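PDB 5JLD: arginyl-tRNA synthetase, putative from Plasmodium falciparum, which probably joins L-arginine to tRNA(Arg) at the expense of ATP, as a class I aminoacyl-tRNA synthetase. Local coordinates for residues N62-N65 with A66-S70; S70-I73 with I74-I77; A331-Y334 with R335-L339. All blocks are in the same frame, centred on the assembly; numbering follows the deposited sequence.

Interaction 1: N62-N65 with A66-S70; sequences NYEN and AQKIS
The phenol ring of Y63 lies across I69, whose CG1 methylene sits over one ring face, displaced toward the rim. CG1 is 3.8 Å from the ring centroid and 20° off the ring normal, a CH-pi contact made with the two side chains nearly perpendicular. With CG1 of I69 turned beside its own backbone N, the methylene is presented to the ring, and CD1 follows to within 3.9 Å of CD2 of Y63. The CB of K68 adds a second apolar neighbour, 4.0 Å from CD1 of Y63.

N65 is the N-cap of the helix that follows. Its CG stands between the backbone N and the carbonyl carbon (chi1 56°), which carries the amide forward over the first turn. There OD1 of N65 accepts from the backbone N of K68 at 3.0 Å, with an N-H...O angle of 146° and the donor tilted from the carbonyl plane. This bond engages an amide that lacks a helical acceptor one turn earlier. The aliphatic part of K68 runs past the cap, its CG 3.3 Å from OD1 of N65. Bends at chi2 and chi3 then take the lysine back toward the loop, where NZ of K68 forms a salt bridge with OE2 of E64 at 3.2 Å. K68 thus links three consecutive loop residues to the helix start.

At the end of the first turn OG of S70 donates to the carbonyl O of Q67, while NE2 of Q67 is hydrogen-bonded to OG of S87. In the N-terminal domain, this beginning of helix 66-75 packs A66 and I69 against Y54 of helix 49-57, and F26, in the loop after helix 10-25, touches both Y63 and I69.

Interaction 2: S70-I73 with I74-I77; sequences SEFI and ISNI
With CG of F72 anti to the backbone N (chi1 -170°) and OG of S75 placed between its own N and carbonyl carbon (chi1 79°), the ring runs along the helix toward N76 and the hydroxyl folds back on the preceding turn. ND2 of N76 comes over one face of the F72 ring, 3.7 Å from CE1; the two side chains run alongside each other in the same direction, with ring and amide planes 61° apart.

The hydroxyl OG of S75 donates to the carbonyl O of F72 at 2.6 Å, in the carbonyl plane and on a lone pair. That oxygen also receives a weak bond from the N of N76 at 3.0 Å, and the same N-H makes a second weak bond to the O of I73. Regular helical bonding therefore gives way here, after the well-formed bond from the N of S75 to the O of E71 (2.9 Å). N76 is the first residue to leave helical backbone angles.

On another side of the helix, CG2 of I73 approaches CD1 of I77 at 4.2 Å. Helix 66-75 ends between helix 10-25 and the antiparallel sheet: OD1 of N76 bonds NZ of K24 and OG of S21 bonds the O of I73, whereas I73 and I74 pack on I93 of strand 93-97, and I77 reaches F82 and I85 of strand 82-86.

Interaction 3: A331-Y334 with R335-L339; sequences ALYY and RLTQL
The carbonyl O of Y333 is gripped twice by T337, whose backbone N and hydroxyl OG1 reach it from opposite faces of its plane. The N of T337 donates at 2.9 Å; OG1 of T337 donates at 2.8 Å from well above the carbonyl plane, 38° out of it. A chi1 of 67° sets OG1 between the threonine's own N and carbonyl carbon, from where it reaches back to the preceding turn. In that position OG1 also lies over one face of the Y333 ring, 3.5 Å above the plane and shifted from the ring centre toward CZ. NE2 of Q338 donates to OG1 of T337 at 2.6 Å, so the hydroxyl relays between a side-chain amide and a main-chain carbonyl.

Y334 is engaged next. Its ring receives CB of Q338 over one face, 4.1 Å from the centroid, in a CH-pi contact for which the glutamine chain runs across the tyrosine. L339 approaches obliquely, with CG 3.8 Å from CE2 of Y334. The main chain bonds at the same turn: the carbonyl O of Y334 accepts from the N of Q338 at 2.8 Å and, one residue further on, from the N of L339 at 3.3 Å. The i+4 and i+5 donors share this carbonyl near the end of the helix.

L332 and L336 meet one turn apart, their side chains packing on helix 353-364, while the extended side chain of R335 runs past A331 to a salt bridge with D137 of strand 133-137. Y333 and Y334 make edge-to-face contacts with W368 and F277, respectively. Helix 326-337 leads into strand 343-349 of the parallel sheet, and this amphipathic C-terminal turn, with L332 and L336 turned to the core, belongs to the Rossmann-like catalytic domain of class I synthetases.

How the interactions relate
Interactions 1 and 2 follow each other along helix 66-75 of the N-terminal domain and share S70; their centres are 11 Å apart. The first covers the entry to the helix and the second its exit, and they touch where OH of Y63 packs on CD2 of F72 at 3.5 Å. Interaction 3 comes much later in the chain, at the end of helix 326-337 in the catalytic domain. Its centre lies 53 Å from that of interaction 1 and 49 Å from that of interaction 2, without any touch. The contacts thus lie in two separate parts of the synthetase, one beside an antiparallel sheet and one beside the parallel catalytic sheet.

Interaction 1: N62-N65 with A66-S70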
ATOM      1  N   ASN A  62      42.866  17.239  -7.776  1.00 89.52           N
ATOM      2  CA  ASN A  62      43.181  18.580  -8.264  1.00 89.01           C
ATOM      3  C   ASN A  62      42.060  19.272  -9.050  1.00 96.88           C
ATOM      4  O   ASN A  62      42.336  20.059  -9.960  1.00105.47           O
ATOM      5  CB  ASN A  62      44.445  18.520  -9.126  1.00 88.29           C
ATOM      6  N   TYR A  63      40.805  18.981  -8.705  1.00 88.79           N
ATOM      7  CA  TYR A  63      39.655  19.676  -9.287  1.00 78.49           C
ATOM      8  C   TYR A  63      39.391  20.980  -8.538  1.00 74.61           C
ATOM      9  O   TYR A  63      39.478  21.021  -7.312  1.00 74.53           O
ATOM     10  CB  TYR A  63      38.408  18.785  -9.258  1.00 79.25           C
ATOM     11  CG  TYR A  63      38.377  17.748 -10.360  1.00 71.59           C
ATOM     12  CD1 TYR A  63      38.202  18.123 -11.683  1.00 73.95           C
ATOM     13  CD2 TYR A  63      38.536  16.400 -10.077  1.00 66.45           C
ATOM     14  CE1 TYR A  63      38.183  17.183 -12.700  1.00 73.19           C
ATOM     15  CE2 TYR A  63      38.514  15.447 -11.086  1.00 65.09           C
ATOM     16  CZ  TYR A  63      38.342  15.848 -12.399  1.00 71.16           C
ATOM     17  OH  TYR A  63      38.324  14.919 -13.416  1.00 70.17           O
ATOM     18  N   GLU A  64      39.076  22.045  -9.273  1.00 75.95           N
ATOM     19  CA  GLU A  64      38.879  23.365  -8.665  1.00 76.73           C
ATOM     20  C   GLU A  64      37.551  23.487  -7.910  1.00 70.94           C
ATOM     21  O   GLU A  64      37.425  24.293  -6.982  1.00 71.05           O
ATOM     22  CB  GLU A  64      38.959  24.461  -9.732  1.00 78.13           C
ATOM     23  CG  GLU A  64      40.344  24.716 -10.291  1.00 93.27           C
ATOM     24  CD  GLU A  64      40.316  25.730 -11.425  1.00106.87           C
ATOM     25  OE1 GLU A  64      41.378  26.302 -11.752  1.00108.15           O
ATOM     26  OE2 GLU A  64      39.225  25.949 -11.993  1.00112.72           O
ATOM     27  N   ASN A  65      36.570  22.688  -8.322  1.00 64.19           N
ATOM     28  CA  ASN A  65      35.216  22.757  -7.776  1.00 57.31           C
ATOM     29  C   ASN A  65      34.391  21.540  -8.200  1.00 61.08           C
ATOM     30  O   ASN A  65      34.839  20.733  -9.018  1.00 62.82           O
ATOM     31  CB  ASN A  65      34.527  24.038  -8.235  1.00 59.38           C
ATOM     32  CG  ASN A  65      34.502  24.171  -9.741  1.00 55.60           C
ATOM     33  OD1 ASN A  65      33.736  23.479 -10.419  1.00 52.78           O
ATOM     34  ND2 ASN A  65      35.339  25.051 -10.277  1.00 55.04           N
ATOM     35  N   ALA A  66      33.186  21.409  -7.654  1.00 56.34           N
ATOM     36  CA  ALA A  66      32.339  20.262  -7.958  1.00 53.44           C
ATOM     37  C   ALA A  66      31.822  20.296  -9.413  1.00 50.32           C
ATOM     38  O   ALA A  66      31.658  19.243 -10.061  1.00 49.93           O
ATOM     39  CB  ALA A  66      31.164  20.189  -6.953  1.00 48.27           C
ATOM     40  N   GLN A  67      31.591  21.500  -9.931  1.00 45.55           N
ATOM     41  CA  GLN A  67      31.035  21.642 -11.276  1.00 47.87           C
ATOM     42  C   GLN A  67      31.945  21.013 -12.331  1.00 43.23           C
ATOM     43  O   GLN A  67      31.463  20.430 -13.292  1.00 44.39           O
ATOM     44  CB  GLN A  67      30.759  23.117 -11.626  1.00 43.62           C
ATOM     45  CG  GLN A  67      29.974  23.249 -12.944  1.00 48.60           C
ATOM     46  CD  GLN A  67      29.317  24.598 -13.154  1.00 47.45           C
ATOM     47  OE1 GLN A  67      29.756  25.615 -12.616  1.00 46.79           O
ATOM     48  NE2 GLN A  67      28.228  24.604 -13.919  1.00 42.76           N
ATOM     49  N   LYS A  68      33.255  21.114 -12.155  1.00 44.34           N
ATOM     50  CA  LYS A  68      34.149  20.475 -13.113  1.00 51.65           C
ATOM     51  C   LYS A  68      34.013  18.954 -13.120  1.00 47.55           C
ATOM     52  O   LYS A  68      34.036  18.318 -14.178  1.00 50.89           O
ATOM     53  CB  LYS A  68      35.590  20.877 -12.851  1.00 58.38           C
ATOM     54  CG  LYS A  68      35.782  22.380 -12.802  1.00 64.20           C
ATOM     55  CD  LYS A  68      37.116  22.728 -13.391  1.00 71.09           C
ATOM     56  CE  LYS A  68      38.236  22.115 -12.575  1.00 74.42           C
ATOM     57  NZ  LYS A  68      39.492  22.869 -12.766  1.00 85.19           N
ATOM     58  N   ILE A  69      33.828  18.377 -11.943  1.00 46.32           N
ATOM     59  CA  ILE A  69      33.578  16.947 -11.850  1.00 42.55           C
ATOM     60  C   ILE A  69      32.280  16.616 -12.579  1.00 44.00           C
ATOM     61  O   ILE A  69      32.225  15.673 -13.385  1.00 45.56           O
ATOM     62  CB  ILE A  69      33.529  16.492 -10.380  1.00 45.92           C
ATOM     63  CG1 ILE A  69      34.910  16.709  -9.738  1.00 53.48           C
ATOM     64  CG2 ILE A  69      33.046  15.030 -10.247  1.00 41.30           C
ATOM     65  CD1 ILE A  69      35.071  16.043  -8.362  1.00 56.47           C
ATOM     66  N   SER A  70      31.243  17.415 -12.349  1.00 45.17           N
ATOM     67  CA  SER A  70      29.978  17.102 -13.006  1.00 47.75           C
ATOM     68  C   SER A  70      30.124  17.204 -14.527  1.00 42.97           C
ATOM     69  O   SER A  70      29.515  16.431 -15.259  1.00 44.53           O
ATOM     70  CB  SER A  70      28.855  18.008 -12.502  1.00 46.53           C
ATOM     71  OG  SER A  70      28.938  19.293 -13.046  1.00 50.57           O
TER

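Interaction 2: S70-I73 with I74-I77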
ATOM      1  N   SER A  70      31.243  17.415 -12.349  1.00 45.17           N
ATOM      2  CA  SER A  70      29.978  17.102 -13.006  1.00 47.75           C
ATOM      3  C   SER A  70      30.124  17.204 -14.527  1.00 42.97           C
ATOM      4  O   SER A  70      29.515  16.431 -15.259  1.00 44.53           O
ATOM      5  CB  SER A  70      28.855  18.008 -12.502  1.00 46.53           C
ATOM      6  OG  SER A  70      28.938  19.293 -13.046  1.00 50.57           O
ATOM      7  N   GLU A  71      30.966  18.128 -14.987  1.00 41.81           N
ATOM      8  CA  GLU A  71      31.227  18.286 -16.416  1.00 47.36           C
ATOM      9  C   GLU A  71      31.985  17.082 -17.008  1.00 49.32           C
ATOM     10  O   GLU A  71      31.712  16.647 -18.125  1.00 45.60           O
ATOM     11  CB  GLU A  71      32.011  19.582 -16.656  1.00 46.37           C
ATOM     12  CG  GLU A  71      31.444  20.420 -17.763  1.00 59.25           C
ATOM     13  CD  GLU A  71      30.063  20.952 -17.448  1.00 64.41           C
ATOM     14  OE1 GLU A  71      29.919  21.644 -16.427  1.00 77.07           O
ATOM     15  OE2 GLU A  71      29.127  20.701 -18.236  1.00 64.69           O
ATOM     16  N   PHE A  72      32.948  16.552 -16.264  1.00 46.05           N
ATOM     17  CA  PHE A  72      33.601  15.308 -16.678  1.00 56.00           C
ATOM     18  C   PHE A  72      32.554  14.159 -16.811  1.00 52.61           C
ATOM     19  O   PHE A  72      32.467  13.461 -17.861  1.00 49.85           O
ATOM     20  CB  PHE A  72      34.711  14.971 -15.672  1.00 57.20           C
ATOM     21  CG  PHE A  72      35.624  13.858 -16.100  1.00 51.21           C
ATOM     22  CD1 PHE A  72      36.052  13.750 -17.414  1.00 44.09           C
ATOM     23  CD2 PHE A  72      36.082  12.935 -15.166  1.00 46.98           C
ATOM     24  CE1 PHE A  72      36.910  12.727 -17.794  1.00 50.78           C
ATOM     25  CE2 PHE A  72      36.932  11.909 -15.536  1.00 48.36           C
ATOM     26  CZ  PHE A  72      37.346  11.799 -16.852  1.00 47.98           C
ATOM     27  N   ILE A  73      31.722  14.012 -15.779  1.00 40.15           N
ATOM     28  CA  ILE A  73      30.649  13.005 -15.821  1.00 39.03           C
ATOM     29  C   ILE A  73      29.740  13.174 -17.057  1.00 43.28           C
ATOM     30  O   ILE A  73      29.441  12.218 -17.761  1.00 44.69           O
ATOM     31  CB  ILE A  73      29.777  13.060 -14.556  1.00 46.01           C
ATOM     32  CG1 ILE A  73      30.593  12.622 -13.331  1.00 48.85           C
ATOM     33  CG2 ILE A  73      28.516  12.200 -14.740  1.00 38.32           C
ATOM     34  CD1 ILE A  73      29.822  12.661 -12.041  1.00 48.23           C
ATOM     35  N   ILE A  74      29.307  14.400 -17.306  1.00 42.05           N
ATOM     36  CA  ILE A  74      28.492  14.711 -18.475  1.00 47.42           C
ATOM     37  C   ILE A  74      29.215  14.352 -19.783  1.00 51.00           C
ATOM     38  O   ILE A  74      28.616  13.755 -20.683  1.00 42.78           O
ATOM     39  CB  ILE A  74      28.101  16.207 -18.476  1.00 48.74           C
ATOM     40  CG1 ILE A  74      27.072  16.473 -17.360  1.00 44.38           C
ATOM     41  CG2 ILE A  74      27.579  16.649 -19.854  1.00 45.91           C
ATOM     42  CD1 ILE A  74      26.568  17.900 -17.293  1.00 45.09           C
ATOM     43  N   SER A  75      30.501  14.696 -19.869  1.00 41.98           N
ATOM     44  CA  SER A  75      31.303  14.404 -21.055  1.00 46.65           C
ATOM     45  C   SER A  75      31.378  12.897 -21.291  1.00 48.77           C
ATOM     46  O   SER A  75      31.577  12.456 -22.427  1.00 47.11           O
ATOM     47  CB  SER A  75      32.722  14.972 -20.933  1.00 42.41           C
ATOM     48  OG  SER A  75      33.539  14.129 -20.119  1.00 42.60           O
ATOM     49  N   ASN A  76      31.223  12.099 -20.240  1.00 45.56           N
ATOM     50  CA  ASN A  76      31.218  10.656 -20.496  1.00 48.54           C
ATOM     51  C   ASN A  76      29.820  10.022 -20.612  1.00 55.31           C
ATOM     52  O   ASN A  76      29.670   8.791 -20.559  1.00 48.24           O
ATOM     53  CB  ASN A  76      32.054   9.940 -19.438  1.00 44.96           C
ATOM     54  CG  ASN A  76      33.539   9.903 -19.809  1.00 49.44           C
ATOM     55  OD1 ASN A  76      33.900   9.660 -20.965  1.00 47.15           O
ATOM     56  ND2 ASN A  76      34.400  10.181 -18.840  1.00 48.10           N
ATOM     57  N   ILE A  77      28.808  10.863 -20.817  1.00 53.34           N
ATOM     58  CA  ILE A  77      27.455  10.388 -21.114  1.00 48.86           C
ATOM     59  C   ILE A  77      27.087  10.665 -22.577  1.00 51.11           C
ATOM     60  O   ILE A  77      27.235  11.784 -23.065  1.00 48.52           O
ATOM     61  CB  ILE A  77      26.416  11.055 -20.197  1.00 50.36           C
ATOM     62  CG1 ILE A  77      26.555  10.526 -18.770  1.00 49.90           C
ATOM     63  CG2 ILE A  77      24.995  10.838 -20.730  1.00 45.79           C
ATOM     64  CD1 ILE A  77      25.724  11.279 -17.747  1.00 35.79           C
TER

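Interaction 3: A331-Y334 with R335-L339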
ATOM      1  N   ALA A 331       3.517 -17.589  14.113  1.00 43.25           N
ATOM      2  CA  ALA A 331       2.931 -17.202  12.836  1.00 40.04           C
ATOM      3  C   ALA A 331       4.038 -16.939  11.820  1.00 42.50           C
ATOM      4  O   ALA A 331       3.925 -17.358  10.662  1.00 41.55           O
ATOM      5  CB  ALA A 331       2.029 -15.981  12.980  1.00 38.04           C
ATOM      6  N   LEU A 332       5.116 -16.267  12.237  1.00 40.81           N
ATOM      7  CA  LEU A 332       6.177 -15.991  11.251  1.00 38.91           C
ATOM      8  C   LEU A 332       6.888 -17.301  10.857  1.00 36.65           C
ATOM      9  O   LEU A 332       7.214 -17.505   9.682  1.00 38.69           O
ATOM     10  CB  LEU A 332       7.174 -14.959  11.780  1.00 42.37           C
ATOM     11  CG  LEU A 332       8.132 -14.319  10.767  1.00 45.49           C
ATOM     12  CD1 LEU A 332       7.479 -14.027   9.403  1.00 36.01           C
ATOM     13  CD2 LEU A 332       8.670 -13.028  11.367  1.00 33.90           C
ATOM     14  N   TYR A 333       7.116 -18.180  11.839  1.00 34.46           N
ATOM     15  CA  TYR A 333       7.588 -19.549  11.557  1.00 43.73           C
ATOM     16  C   TYR A 333       6.762 -20.239  10.465  1.00 38.93           C
ATOM     17  O   TYR A 333       7.302 -20.819   9.510  1.00 42.61           O
ATOM     18  CB  TYR A 333       7.554 -20.417  12.827  1.00 45.76           C
ATOM     19  CG  TYR A 333       7.601 -21.904  12.520  1.00 43.49           C
ATOM     20  CD1 TYR A 333       8.809 -22.550  12.295  1.00 41.04           C
ATOM     21  CD2 TYR A 333       6.431 -22.650  12.420  1.00 41.69           C
ATOM     22  CE1 TYR A 333       8.849 -23.908  11.988  1.00 44.04           C
ATOM     23  CE2 TYR A 333       6.462 -23.997  12.113  1.00 44.11           C
ATOM     24  CZ  TYR A 333       7.672 -24.621  11.907  1.00 47.51           C
ATOM     25  OH  TYR A 333       7.695 -25.954  11.609  1.00 58.20           O
ATOM     26  N   TYR A 334       5.445 -20.169  10.624  1.00 45.36           N
ATOM     27  CA  TYR A 334       4.512 -20.798   9.701  1.00 46.05           C
ATOM     28  C   TYR A 334       4.610 -20.169   8.313  1.00 43.93           C
ATOM     29  O   TYR A 334       4.694 -20.874   7.324  1.00 46.31           O
ATOM     30  CB  TYR A 334       3.075 -20.699  10.233  1.00 43.58           C
ATOM     31  CG  TYR A 334       2.018 -21.227   9.274  1.00 40.50           C
ATOM     32  CD1 TYR A 334       1.714 -22.587   9.209  1.00 36.17           C
ATOM     33  CD2 TYR A 334       1.333 -20.357   8.423  1.00 39.81           C
ATOM     34  CE1 TYR A 334       0.735 -23.069   8.316  1.00 36.47           C
ATOM     35  CE2 TYR A 334       0.371 -20.820   7.544  1.00 41.54           C
ATOM     36  CZ  TYR A 334       0.079 -22.174   7.489  1.00 42.37           C
ATOM     37  OH  TYR A 334      -0.876 -22.593   6.603  1.00 51.14           O
ATOM     38  N   ARG A 335       4.605 -18.844   8.252  1.00 41.38           N
ATOM     39  CA  ARG A 335       4.643 -18.140   6.969  1.00 37.84           C
ATOM     40  C   ARG A 335       5.937 -18.442   6.223  1.00 37.45           C
ATOM     41  O   ARG A 335       5.933 -18.626   5.004  1.00 34.48           O
ATOM     42  CB  ARG A 335       4.463 -16.631   7.196  1.00 36.03           C
ATOM     43  CG  ARG A 335       3.078 -16.332   7.770  1.00 36.90           C
ATOM     44  CD  ARG A 335       2.948 -14.969   8.424  1.00 35.99           C
ATOM     45  NE  ARG A 335       1.550 -14.748   8.783  1.00 41.23           N
ATOM     46  CZ  ARG A 335       1.054 -13.661   9.365  1.00 39.95           C
ATOM     47  NH1 ARG A 335       1.828 -12.616   9.674  1.00 40.06           N
ATOM     48  NH2 ARG A 335      -0.243 -13.611   9.621  1.00 35.32           N
ATOM     49  N   LEU A 336       7.035 -18.555   6.961  1.00 43.38           N
ATOM     50  CA  LEU A 336       8.336 -18.764   6.319  1.00 46.04           C
ATOM     51  C   LEU A 336       8.562 -20.217   5.875  1.00 45.61           C
ATOM     52  O   LEU A 336       9.068 -20.462   4.767  1.00 41.71           O
ATOM     53  CB  LEU A 336       9.455 -18.326   7.264  1.00 41.24           C
ATOM     54  CG  LEU A 336       9.590 -16.810   7.420  1.00 43.04           C
ATOM     55  CD1 LEU A 336      10.590 -16.507   8.506  1.00 43.27           C
ATOM     56  CD2 LEU A 336      10.023 -16.169   6.108  1.00 43.49           C
ATOM     57  N   THR A 337       8.188 -21.170   6.734  1.00 43.70           N
ATOM     58  CA  THR A 337       8.482 -22.579   6.455  1.00 45.67           C
ATOM     59  C   THR A 337       7.352 -23.286   5.695  1.00 43.99           C
ATOM     60  O   THR A 337       7.612 -24.180   4.897  1.00 45.56           O
ATOM     61  CB  THR A 337       8.780 -23.374   7.763  1.00 42.75           C
ATOM     62  OG1 THR A 337       7.600 -23.449   8.569  1.00 43.45           O
ATOM     63  CG2 THR A 337       9.902 -22.705   8.566  1.00 41.39           C
ATOM     64  N   GLN A 338       6.102 -22.896   5.933  1.00 37.46           N
ATOM     65  CA  GLN A 338       4.986 -23.633   5.339  1.00 43.11           C
ATOM     66  C   GLN A 338       4.395 -22.918   4.128  1.00 45.82           C
ATOM     67  O   GLN A 338       3.939 -23.570   3.194  1.00 47.66           O
ATOM     68  CB  GLN A 338       3.890 -23.910   6.394  1.00 37.99           C
ATOM     69  CG  GLN A 338       4.439 -24.464   7.717  1.00 43.41           C
ATOM     70  CD  GLN A 338       5.265 -25.752   7.558  1.00 46.97           C
ATOM     71  OE1 GLN A 338       4.838 -26.721   6.911  1.00 44.26           O
ATOM     72  NE2 GLN A 338       6.455 -25.764   8.163  1.00 39.76           N
ATOM     73  N   LEU A 339       4.407 -21.587   4.132  1.00 51.85           N
ATOM     74  CA  LEU A 339       3.919 -20.825   2.984  1.00 48.42           C
ATOM     75  C   LEU A 339       5.075 -20.376   2.091  1.00 49.33           C
ATOM     76  O   LEU A 339       4.850 -19.834   1.015  1.00 50.83           O
ATOM     77  CB  LEU A 339       3.117 -19.609   3.445  1.00 44.32           C
ATOM     78  CG  LEU A 339       1.811 -19.903   4.182  1.00 54.19           C
ATOM     79  CD1 LEU A 339       1.067 -18.595   4.433  1.00 52.22           C
ATOM     80  CD2 LEU A 339       0.941 -20.892   3.383  1.00 51.74           C
TER